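Local atomic coordinates of putative succinylglutamate desuccinylase / aspartoacylase (Shewanella amazonensis, PDB entry 3FMC), a protein that is probably a zinc-dependent hydrolase of the succinylglutamate desuccinylase/aspartoacylase family, thought to act on ester bonds. Residues V113-H118 with E223-H228; A129-L134 with V216-L221; V342-F347 with K360-V365. One frame throughout, in Å; residues are numbered along the deposited sequence.

How the contacts relate
Contacts 1 and 2 belong together, contact 3 stands apart. The first two share helix 210-227, whose C-terminal end meets helix 111-118 in contact 1 and whose earlier turns meet helix 123-142 in contact 2. Their centres lie about 11 Å apart, and Trp114 of 113-118 packs on Phe130 and Ala129 of 129-134. Contact 2 is buried and almost wholly aromatic and aliphatic; contact 1, further out, is only partly buried and brings in a glutamine and a histidine at the surface. No hydrogen bond crosses either. Contact 3, about 33 Å from contact 2 between centres, is a buried strand pair held by four backbone hydrogen bonds, with apolar side chains packing beside them.

Contact 1: V113-H118 with E223-H228; sequences VWYQEH and EVASSH
Tyr115 lays one face of its ring against helix 210-227, with Ala225 CA 4.2 Å from the ring centroid in a CH-pi contact, 23° off the normal. Ala225 CB sits 3.8 Å from Tyr115 CE1, and at the root of the side chain Val224 CG1 comes to 3.6 Å from Tyr115 CB. The ring reaches the second helix because CG stands anti to the backbone N (chi1 177°). His228 lies alongside, its plane only 15° from that of Tyr115, yet the rings are slid so far apart that they barely overlap. On the side of the His228 ring where Tyr115 also lies, Gln116 brings its amide N over the face, the planes steeply inclined and Gln116 NE2 3.0 Å from His228 CE1; no hydrogen bond joins them, and the amide donates instead to Glu112.

One shell out, Val224 O positions the histidine: it accepts from His228 ND1 at 3.0 Å, on a bent path, and from Ser227 OG at 2.6 Å. Leu126 of helix 123-142 also touches Tyr115, as does Arg230 from a loop. This is helix-to-helix packing at the periphery of the catalytic domain, where the end of helix 210-227 rests on the short helix 111-118.

Contact 2: A129-L134 with V216-L221; sequences AFRATL and VPWWTL
Phe130 and Trp218 meet edge to face: the Phe130 edge, led by CD2, is turned toward the indole, with the phenyl and six-membered ring centroids 4.8 Å apart and the planes at 71°. Trp218 does not start out toward helix 123-142, yet its indole swings across to Phe130, CG lying anti to its carbonyl carbon. Phe130 in turn offers a face to Leu221, whose CD2 stands 3.8 Å from the ring centroid, almost on the normal. Pro217 meets the far end of the phenyl ring, crossing it at about a right angle, with its CB 3.7 Å from Phe130 CE2.

The two helices, 123-142 and 210-227, run roughly antiparallel, their local directions 141° apart and the segment axes 11.5 Å from each other at closest, a wide spacing filled by these large side chains. They pack together within the family's catalytic domain. Leu134, one turn along from Phe130, forks its two methyls: CD2 touches Pro217 CB, while CD1 comes to 3.5 Å from Trp218 NE1.

Arg131 turns a face of its guanidinium to Trp218 CZ2 at the rim of the indole, the planes 29° apart and Arg131 NH1 3.7 Å from that atom. A bend at chi3 brings the group back to the rim. NH1 is held by the backbone oxygen of His163, and a long, weak ion pair runs from NH2 to Asp166. Trp114 of helix 111-118 makes a further edge-to-face pair with Phe130, and Ile127 of helix 123-142 also touches Trp218.

Contact 3: V342-F347 with K360-V365; sequences VPILHF and KVMTKV
Val342 N gives the shortest bond across the two strands, 2.7 Å to Met362 O. Met362 N answers to Val342 O at 2.9 Å. Beyond this antiparallel hydrogen-bonded pair comes the non-hydrogen-bonded pair Pro343 and Val361, and then the register slips: Ile344 N donates to Lys360 O at 2.9 Å while Lys360 N donates to Leu345 O at 3.0 Å. Two residues thus face one, a classic beta bulge.

The bulge turns Ile344 toward the neighbouring strand, where its CG1 lies 3.6 Å from CG of selenomethionine Met362 and its CD1 reaches the SE and CE atoms. A glycine in place of Ile344 would probably leave the selenomethionine chain without the aliphatic branch that lies against its CG, SE and CE, free to shift against Tyr290 and Tyr198. Leu345 and Lys360 run side by side; the leucine's CG sits between backbone N and carbonyl carbon (chi1 58°), which sets Leu345 CD1 3.9 Å from Lys360 CB. Strand 176-184 flanks 341-346, and Trp146 of a second subunit packs on Val361. With all four cross-strand bonds made by backbone atoms, the pairing itself probably depends little on side-chain polarity, and the side chains add apolar contacts.

Contact 1: V113-H118 with E223-H228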
loop_
_atom_site.group_PDB
_atom_site.type_symbol
_atom_site.label_atom_id
_atom_site.label_comp_id
_atom_site.label_asym_id
_atom_site.label_seq_id
_atom_site.Cartn_x
_atom_site.Cartn_y
_atom_site.Cartn_z
ATOM N N VAL C 113 -34.764 2.939 -30.243
ATOM C CA VAL C 113 -34.747 2.062 -31.424
ATOM C C VAL C 113 -35.064 0.634 -31.061
ATOM O O VAL C 113 -35.830 -0.031 -31.736
ATOM C CB VAL C 113 -33.382 2.155 -32.198
ATOM C CG1 VAL C 113 -33.268 1.080 -33.298
ATOM C CG2 VAL C 113 -33.212 3.554 -32.779
ATOM N N TRP C 114 -34.492 0.132 -29.973
ATOM C CA TRP C 114 -34.796 -1.231 -29.550
ATOM C C TRP C 114 -36.301 -1.335 -29.278
ATOM O O TRP C 114 -36.951 -2.305 -29.663
ATOM C CB TRP C 114 -34.025 -1.591 -28.270
ATOM C CG TRP C 114 -34.158 -3.016 -27.886
ATOM C CD1 TRP C 114 -33.244 -4.005 -28.132
ATOM C CD2 TRP C 114 -35.254 -3.648 -27.176
ATOM N NE1 TRP C 114 -33.689 -5.192 -27.611
ATOM C CE2 TRP C 114 -34.928 -5.011 -27.047
ATOM C CE3 TRP C 114 -36.484 -3.188 -26.649
ATOM C CZ2 TRP C 114 -35.759 -5.922 -26.410
ATOM C CZ3 TRP C 114 -37.315 -4.091 -26.020
ATOM C CH2 TRP C 114 -36.951 -5.455 -25.908
ATOM N N TYR C 115 -36.845 -0.333 -28.572
ATOM C CA TYR C 115 -38.281 -0.353 -28.279
ATOM C C TYR C 115 -39.115 -0.412 -29.563
ATOM O O TYR C 115 -40.008 -1.260 -29.695
ATOM C CB TYR C 115 -38.696 0.837 -27.425
ATOM C CG TYR C 115 -40.176 0.847 -27.191
ATOM C CD1 TYR C 115 -40.751 -0.021 -26.272
ATOM C CD2 TYR C 115 -41.005 1.709 -27.908
ATOM C CE1 TYR C 115 -42.142 -0.035 -26.065
ATOM C CE2 TYR C 115 -42.386 1.705 -27.722
ATOM C CZ TYR C 115 -42.947 0.839 -26.789
ATOM O OH TYR C 115 -44.310 0.829 -26.561
ATOM N N GLN C 116 -38.829 0.480 -30.504
ATOM C CA GLN C 116 -39.587 0.500 -31.770
ATOM C C GLN C 116 -39.559 -0.865 -32.453
ATOM O O GLN C 116 -40.593 -1.350 -32.921
ATOM C CB GLN C 116 -39.123 1.634 -32.700
ATOM C CG GLN C 116 -39.468 3.052 -32.142
ATOM C CD GLN C 116 -40.981 3.249 -31.809
ATOM O OE1 GLN C 116 -41.866 2.826 -32.560
ATOM N NE2 GLN C 116 -41.258 3.895 -30.685
ATOM N N GLU C 117 -38.399 -1.506 -32.445
ATOM C CA GLU C 117 -38.230 -2.827 -33.067
ATOM C C GLU C 117 -38.906 -3.987 -32.353
ATOM O O GLU C 117 -39.059 -5.055 -32.931
ATOM C CB GLU C 117 -36.739 -3.107 -33.254
ATOM C CG GLU C 117 -36.094 -2.074 -34.187
ATOM C CD GLU C 117 -34.604 -2.251 -34.423
ATOM O OE1 GLU C 117 -33.933 -2.988 -33.655
ATOM O OE2 GLU C 117 -34.109 -1.607 -35.387
ATOM N N HIS C 118 -39.310 -3.799 -31.097
ATOM C CA HIS C 118 -39.994 -4.856 -30.350
ATOM C C HIS C 118 -41.390 -4.444 -29.868
ATOM O O HIS C 118 -42.068 -5.224 -29.197
ATOM C CB HIS C 118 -39.154 -5.241 -29.123
ATOM C CG HIS C 118 -37.793 -5.749 -29.463
ATOM N ND1 HIS C 118 -36.760 -4.910 -29.811
ATOM C CD2 HIS C 118 -37.301 -7.012 -29.517
ATOM C CE1 HIS C 118 -35.683 -5.641 -30.073
ATOM N NE2 HIS C 118 -35.985 -6.918 -29.898
ATOM N N GLU C 223 -39.526 4.527 -19.488
ATOM C CA GLU C 223 -39.650 5.947 -19.921
ATOM C C GLU C 223 -39.990 6.036 -21.386
ATOM O O GLU C 223 -40.882 6.790 -21.800
ATOM C CB GLU C 223 -38.335 6.727 -19.657
ATOM C CG GLU C 223 -38.038 6.983 -18.185
ATOM C CD GLU C 223 -36.679 7.657 -17.944
ATOM O OE1 GLU C 223 -35.843 7.757 -18.891
ATOM O OE2 GLU C 223 -36.457 8.072 -16.778
ATOM N N VAL C 224 -39.241 5.289 -22.195
ATOM C CA VAL C 224 -39.480 5.228 -23.631
ATOM C C VAL C 224 -40.889 4.716 -23.930
ATOM O O VAL C 224 -41.573 5.299 -24.737
ATOM C CB VAL C 224 -38.415 4.380 -24.352
ATOM C CG1 VAL C 224 -38.849 4.045 -25.802
ATOM C CG2 VAL C 224 -37.032 5.134 -24.280
ATOM N N ALA C 225 -41.299 3.619 -23.303
ATOM C CA ALA C 225 -42.645 3.058 -23.523
ATOM C C ALA C 225 -43.735 4.098 -23.147
ATOM O O ALA C 225 -44.714 4.320 -23.905
ATOM C CB ALA C 225 -42.810 1.739 -22.750
ATOM N N SER C 226 -43.563 4.755 -21.989
ATOM C CA SER C 226 -44.519 5.808 -21.527
ATOM C C SER C 226 -44.596 7.003 -22.475
ATOM O O SER C 226 -45.656 7.622 -22.641
ATOM C CB SER C 226 -44.157 6.313 -20.118
ATOM O OG SER C 226 -44.289 5.246 -19.203
ATOM N N SER C 227 -43.467 7.378 -23.072
ATOM C CA SER C 227 -43.482 8.465 -24.042
ATOM C C SER C 227 -44.388 8.087 -25.236
ATOM O O SER C 227 -44.889 8.982 -25.929
ATOM C CB SER C 227 -42.062 8.827 -24.517
ATOM O OG SER C 227 -41.588 7.856 -25.431
ATOM N N HIS C 228 -44.589 6.788 -25.468
ATOM C CA HIS C 228 -45.502 6.304 -26.514
ATOM C C HIS C 228 -46.856 5.868 -25.973
ATOM O O HIS C 228 -47.601 5.168 -26.662
ATOM C CB HIS C 228 -44.869 5.142 -27.291
ATOM C CG HIS C 228 -43.675 5.567 -28.060
ATOM N ND1 HIS C 228 -42.393 5.336 -27.618
ATOM C CD2 HIS C 228 -43.563 6.312 -29.181
ATOM C CE1 HIS C 228 -41.539 5.887 -28.461
ATOM N NE2 HIS C 228 -42.223 6.500 -29.409
#

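Contact 2: A129-L134 with V216-L221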
loop_
_atom_site.group_PDB
_atom_site.type_symbol
_atom_site.label_atom_id
_atom_site.label_comp_id
_atom_site.label_asym_id
_atom_site.label_seq_id
_atom_site.Cartn_x
_atom_site.Cartn_y
_atom_site.Cartn_z
ATOM N N ALA C 129 -37.359 -10.502 -24.069
ATOM C CA ALA C 129 -36.430 -10.124 -25.137
ATOM C C ALA C 129 -35.395 -9.107 -24.632
ATOM O O ALA C 129 -34.215 -9.165 -25.005
ATOM C CB ALA C 129 -37.195 -9.554 -26.323
ATOM N N PHE C 130 -35.846 -8.165 -23.800
ATOM C CA PHE C 130 -34.985 -7.109 -23.288
ATOM C C PHE C 130 -33.933 -7.706 -22.377
ATOM O O PHE C 130 -32.759 -7.356 -22.501
ATOM C CB PHE C 130 -35.784 -6.014 -22.571
ATOM C CG PHE C 130 -35.014 -4.745 -22.330
ATOM C CD1 PHE C 130 -34.690 -3.898 -23.377
ATOM C CD2 PHE C 130 -34.647 -4.367 -21.042
ATOM C CE1 PHE C 130 -33.997 -2.717 -23.152
ATOM C CE2 PHE C 130 -33.992 -3.199 -20.821
ATOM C CZ PHE C 130 -33.656 -2.369 -21.890
ATOM N N ARG C 131 -34.361 -8.605 -21.505
ATOM C CA ARG C 131 -33.480 -9.284 -20.594
ATOM C C ARG C 131 -32.423 -10.037 -21.386
ATOM O O ARG C 131 -31.258 -10.002 -21.037
ATOM C CB ARG C 131 -34.231 -10.266 -19.706
ATOM C CG ARG C 131 -33.355 -10.849 -18.589
ATOM C CD ARG C 131 -34.111 -11.666 -17.568
ATOM N NE ARG C 131 -35.460 -11.162 -17.372
ATOM C CZ ARG C 131 -35.869 -10.243 -16.496
ATOM N NH1 ARG C 131 -35.052 -9.662 -15.632
ATOM N NH2 ARG C 131 -37.151 -9.908 -16.498
ATOM N N ALA C 132 -32.841 -10.719 -22.448
ATOM C CA ALA C 132 -31.916 -11.485 -23.273
ATOM C C ALA C 132 -30.884 -10.581 -23.919
ATOM O O ALA C 132 -29.706 -10.945 -23.993
ATOM C CB ALA C 132 -32.690 -12.331 -24.333
ATOM N N THR C 133 -31.305 -9.397 -24.364
ATOM C CA THR C 133 -30.408 -8.425 -24.959
ATOM C C THR C 133 -29.362 -7.969 -23.940
ATOM O O THR C 133 -28.184 -7.864 -24.260
ATOM C CB THR C 133 -31.172 -7.202 -25.491
ATOM O OG1 THR C 133 -31.942 -7.597 -26.637
ATOM C CG2 THR C 133 -30.217 -6.021 -25.878
ATOM N N LEU C 134 -29.802 -7.692 -22.720
ATOM C CA LEU C 134 -28.869 -7.255 -21.663
ATOM C C LEU C 134 -27.826 -8.343 -21.350
ATOM O O LEU C 134 -26.653 -8.024 -21.195
ATOM C CB LEU C 134 -29.620 -6.874 -20.386
ATOM C CG LEU C 134 -30.673 -5.767 -20.500
ATOM C CD1 LEU C 134 -31.206 -5.481 -19.059
ATOM C CD2 LEU C 134 -30.166 -4.492 -21.167
ATOM N N VAL C 216 -30.939 0.988 -14.629
ATOM C CA VAL C 216 -31.028 2.010 -15.673
ATOM C C VAL C 216 -31.627 1.485 -16.983
ATOM O O VAL C 216 -32.461 2.195 -17.598
ATOM C CB VAL C 216 -29.681 2.788 -15.897
ATOM C CG1 VAL C 216 -29.721 3.623 -17.158
ATOM C CG2 VAL C 216 -29.374 3.678 -14.701
ATOM N N PRO C 217 -31.211 0.290 -17.462
ATOM C CA PRO C 217 -31.814 -0.060 -18.764
ATOM C C PRO C 217 -33.336 -0.181 -18.699
ATOM O O PRO C 217 -34.057 0.251 -19.619
ATOM C CB PRO C 217 -31.198 -1.441 -19.102
ATOM C CG PRO C 217 -29.973 -1.557 -18.240
ATOM C CD PRO C 217 -30.247 -0.736 -17.007
ATOM N N TRP C 218 -33.804 -0.775 -17.618
ATOM C CA TRP C 218 -35.264 -0.984 -17.416
ATOM C C TRP C 218 -36.067 0.281 -17.170
ATOM O O TRP C 218 -37.247 0.364 -17.606
ATOM C CB TRP C 218 -35.512 -1.968 -16.316
ATOM C CG TRP C 218 -34.934 -3.315 -16.578
ATOM C CD1 TRP C 218 -33.767 -3.801 -16.102
ATOM C CD2 TRP C 218 -35.536 -4.384 -17.338
ATOM N NE1 TRP C 218 -33.574 -5.094 -16.546
ATOM C CE2 TRP C 218 -34.645 -5.479 -17.296
ATOM C CE3 TRP C 218 -36.730 -4.512 -18.062
ATOM C CZ2 TRP C 218 -34.917 -6.705 -17.933
ATOM C CZ3 TRP C 218 -36.986 -5.728 -18.724
ATOM C CH2 TRP C 218 -36.091 -6.806 -18.637
ATOM N N TRP C 219 -35.459 1.237 -16.449
ATOM C CA TRP C 219 -36.119 2.501 -16.119
ATOM C C TRP C 219 -36.212 3.302 -17.405
ATOM O O TRP C 219 -37.250 3.894 -17.714
ATOM C CB TRP C 219 -35.293 3.284 -15.111
ATOM C CG TRP C 219 -36.017 4.367 -14.347
ATOM C CD1 TRP C 219 -37.219 4.963 -14.667
ATOM C CD2 TRP C 219 -35.558 5.007 -13.155
ATOM N NE1 TRP C 219 -37.529 5.920 -13.746
ATOM C CE2 TRP C 219 -36.529 5.975 -12.802
ATOM C CE3 TRP C 219 -34.416 4.862 -12.346
ATOM C CZ2 TRP C 219 -36.400 6.776 -11.664
ATOM C CZ3 TRP C 219 -34.292 5.667 -11.232
ATOM C CH2 TRP C 219 -35.279 6.618 -10.909
ATOM N N THR C 220 -35.109 3.340 -18.159
ATOM C CA THR C 220 -35.091 4.029 -19.444
ATOM C C THR C 220 -36.115 3.422 -20.428
ATOM O O THR C 220 -36.776 4.159 -21.150
ATOM C CB THR C 220 -33.680 3.987 -20.040
ATOM O OG1 THR C 220 -32.787 4.664 -19.135
ATOM C CG2 THR C 220 -33.664 4.661 -21.386
ATOM N N LEU C 221 -36.219 2.097 -20.458
ATOM C CA LEU C 221 -37.178 1.404 -21.303
ATOM C C LEU C 221 -38.619 1.794 -20.909
ATOM O O LEU C 221 -39.438 2.012 -21.780
ATOM C CB LEU C 221 -37.046 -0.127 -21.159
ATOM C CG LEU C 221 -38.041 -0.992 -21.945
ATOM C CD1 LEU C 221 -37.740 -0.843 -23.436
ATOM C CD2 LEU C 221 -37.970 -2.447 -21.523
#

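Contact 3: V342-F347 with K360-V365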
loop_
_atom_site.group_PDB
_atom_site.type_symbol
_atom_site.label_atom_id
_atom_site.label_comp_id
_atom_site.label_asym_id
_atom_site.label_seq_id
_atom_site.Cartn_x
_atom_site.Cartn_y
_atom_site.Cartn_z
ATOM N N VAL C 342 -28.223 14.922 8.843
ATOM C CA VAL C 342 -27.961 13.672 9.549
ATOM C C VAL C 342 -26.634 13.061 9.065
ATOM O O VAL C 342 -26.576 12.603 7.939
ATOM C CB VAL C 342 -29.062 12.606 9.293
ATOM C CG1 VAL C 342 -28.758 11.352 10.108
ATOM C CG2 VAL C 342 -30.440 13.123 9.740
ATOM N N PRO C 343 -25.600 13.096 9.900
ATOM C CA PRO C 343 -24.334 12.437 9.547
ATOM C C PRO C 343 -24.586 10.941 9.414
ATOM O O PRO C 343 -25.171 10.330 10.328
ATOM C CB PRO C 343 -23.416 12.780 10.731
ATOM C CG PRO C 343 -24.298 13.119 11.815
ATOM C CD PRO C 343 -25.519 13.749 11.219
ATOM N N ILE C 344 -24.237 10.383 8.249
ATOM C CA ILE C 344 -24.432 8.944 7.969
ATOM C C ILE C 344 -23.176 8.145 8.270
ATOM O O ILE C 344 -23.207 7.029 8.818
ATOM C CB ILE C 344 -24.881 8.735 6.478
ATOM C CG1 ILE C 344 -26.236 9.416 6.214
ATOM C CG2 ILE C 344 -24.913 7.265 6.098
ATOM C CD1 ILE C 344 -27.363 8.994 7.201
ATOM N N LEU C 345 -22.038 8.733 7.924
ATOM C CA LEU C 345 -20.776 8.013 8.064
ATOM C C LEU C 345 -19.652 9.030 8.217
ATOM O O LEU C 345 -19.790 10.197 7.809
ATOM C CB LEU C 345 -20.554 7.107 6.824
ATOM C CG LEU C 345 -20.513 7.758 5.431
ATOM C CD1 LEU C 345 -19.076 8.297 5.122
ATOM C CD2 LEU C 345 -20.941 6.882 4.264
ATOM N N HIS C 346 -18.555 8.563 8.788
ATOM C CA HIS C 346 -17.357 9.357 8.923
ATOM C C HIS C 346 -16.111 8.509 8.653
ATOM O O HIS C 346 -16.121 7.268 8.687
ATOM C CB HIS C 346 -17.298 10.115 10.280
ATOM C CG HIS C 346 -17.025 9.268 11.494
ATOM N ND1 HIS C 346 -15.832 8.591 11.698
ATOM C CD2 HIS C 346 -17.762 9.071 12.617
ATOM C CE1 HIS C 346 -15.867 7.992 12.874
ATOM N NE2 HIS C 346 -17.011 8.291 13.470
ATOM N N PHE C 347 -15.013 9.231 8.472
ATOM C CA PHE C 347 -13.718 8.657 8.141
ATOM C C PHE C 347 -13.307 7.701 9.224
ATOM O O PHE C 347 -13.484 7.971 10.430
ATOM C CB PHE C 347 -12.724 9.803 7.950
ATOM C CG PHE C 347 -11.404 9.395 7.344
ATOM C CD1 PHE C 347 -11.342 8.847 6.081
ATOM C CD2 PHE C 347 -10.217 9.721 8.003
ATOM C CE1 PHE C 347 -10.107 8.558 5.500
ATOM C CE2 PHE C 347 -8.994 9.426 7.436
ATOM C CZ PHE C 347 -8.950 8.836 6.192
ATOM N N LYS C 360 -20.059 12.094 5.440
ATOM C CA LYS C 360 -21.145 12.266 4.472
ATOM C C LYS C 360 -22.425 12.509 5.318
ATOM O O LYS C 360 -22.679 11.812 6.318
ATOM C CB LYS C 360 -21.284 11.127 3.500
ATOM C CG LYS C 360 -20.127 11.063 2.502
ATOM C CD LYS C 360 -20.446 9.989 1.484
ATOM C CE LYS C 360 -19.359 9.770 0.574
ATOM N NZ LYS C 360 -19.901 8.861 -0.471
ATOM N N VAL C 361 -23.168 13.535 4.915
ATOM C CA VAL C 361 -24.315 14.033 5.647
ATOM C C VAL C 361 -25.549 14.192 4.780
ATOM O O VAL C 361 -25.498 14.820 3.730
ATOM C CB VAL C 361 -23.953 15.435 6.255
ATOM C CG1 VAL C 361 -25.121 15.999 7.086
ATOM C CG2 VAL C 361 -22.686 15.323 7.081
HETATM N N MSE C 362 -26.681 13.580 5.185
HETATM C CA MSE C 362 -27.931 13.820 4.466
HETATM C C MSE C 362 -28.497 15.138 4.968
HETATM O O MSE C 362 -28.541 15.373 6.187
HETATM C CB MSE C 362 -28.969 12.713 4.746
HETATM C CG MSE C 362 -28.520 11.409 4.234
HETATM SE SE MSE C 362 -29.950 10.064 4.423
HETATM C CE MSE C 362 -28.982 8.505 3.797
ATOM N N THR C 363 -28.845 16.004 4.039
ATOM C CA THR C 363 -29.454 17.271 4.340
ATOM C C THR C 363 -30.859 17.274 3.687
ATOM O O THR C 363 -31.190 16.426 2.813
ATOM C CB THR C 363 -28.622 18.457 3.790
ATOM O OG1 THR C 363 -28.641 18.444 2.356
ATOM C CG2 THR C 363 -27.187 18.381 4.326
ATOM N N LYS C 364 -31.684 18.237 4.109
ATOM C CA LYS C 364 -33.062 18.371 3.553
ATOM C C LYS C 364 -33.796 17.010 3.677
ATOM O O LYS C 364 -34.496 16.542 2.769
ATOM C CB LYS C 364 -33.021 18.903 2.139
ATOM C CG LYS C 364 -32.350 20.313 2.085
ATOM C CD LYS C 364 -32.078 20.696 0.649
ATOM C CE LYS C 364 -31.639 22.156 0.493
ATOM N NZ LYS C 364 -30.779 22.532 1.622
ATOM N N VAL C 365 -33.661 16.445 4.858
ATOM C CA VAL C 365 -34.224 15.144 5.187
ATOM C C VAL C 365 -35.707 15.240 5.517
ATOM O O VAL C 365 -36.159 16.212 6.136
ATOM C CB VAL C 365 -33.442 14.528 6.361
ATOM C CG1 VAL C 365 -34.116 13.253 6.858
ATOM C CG2 VAL C 365 -31.954 14.276 5.939
#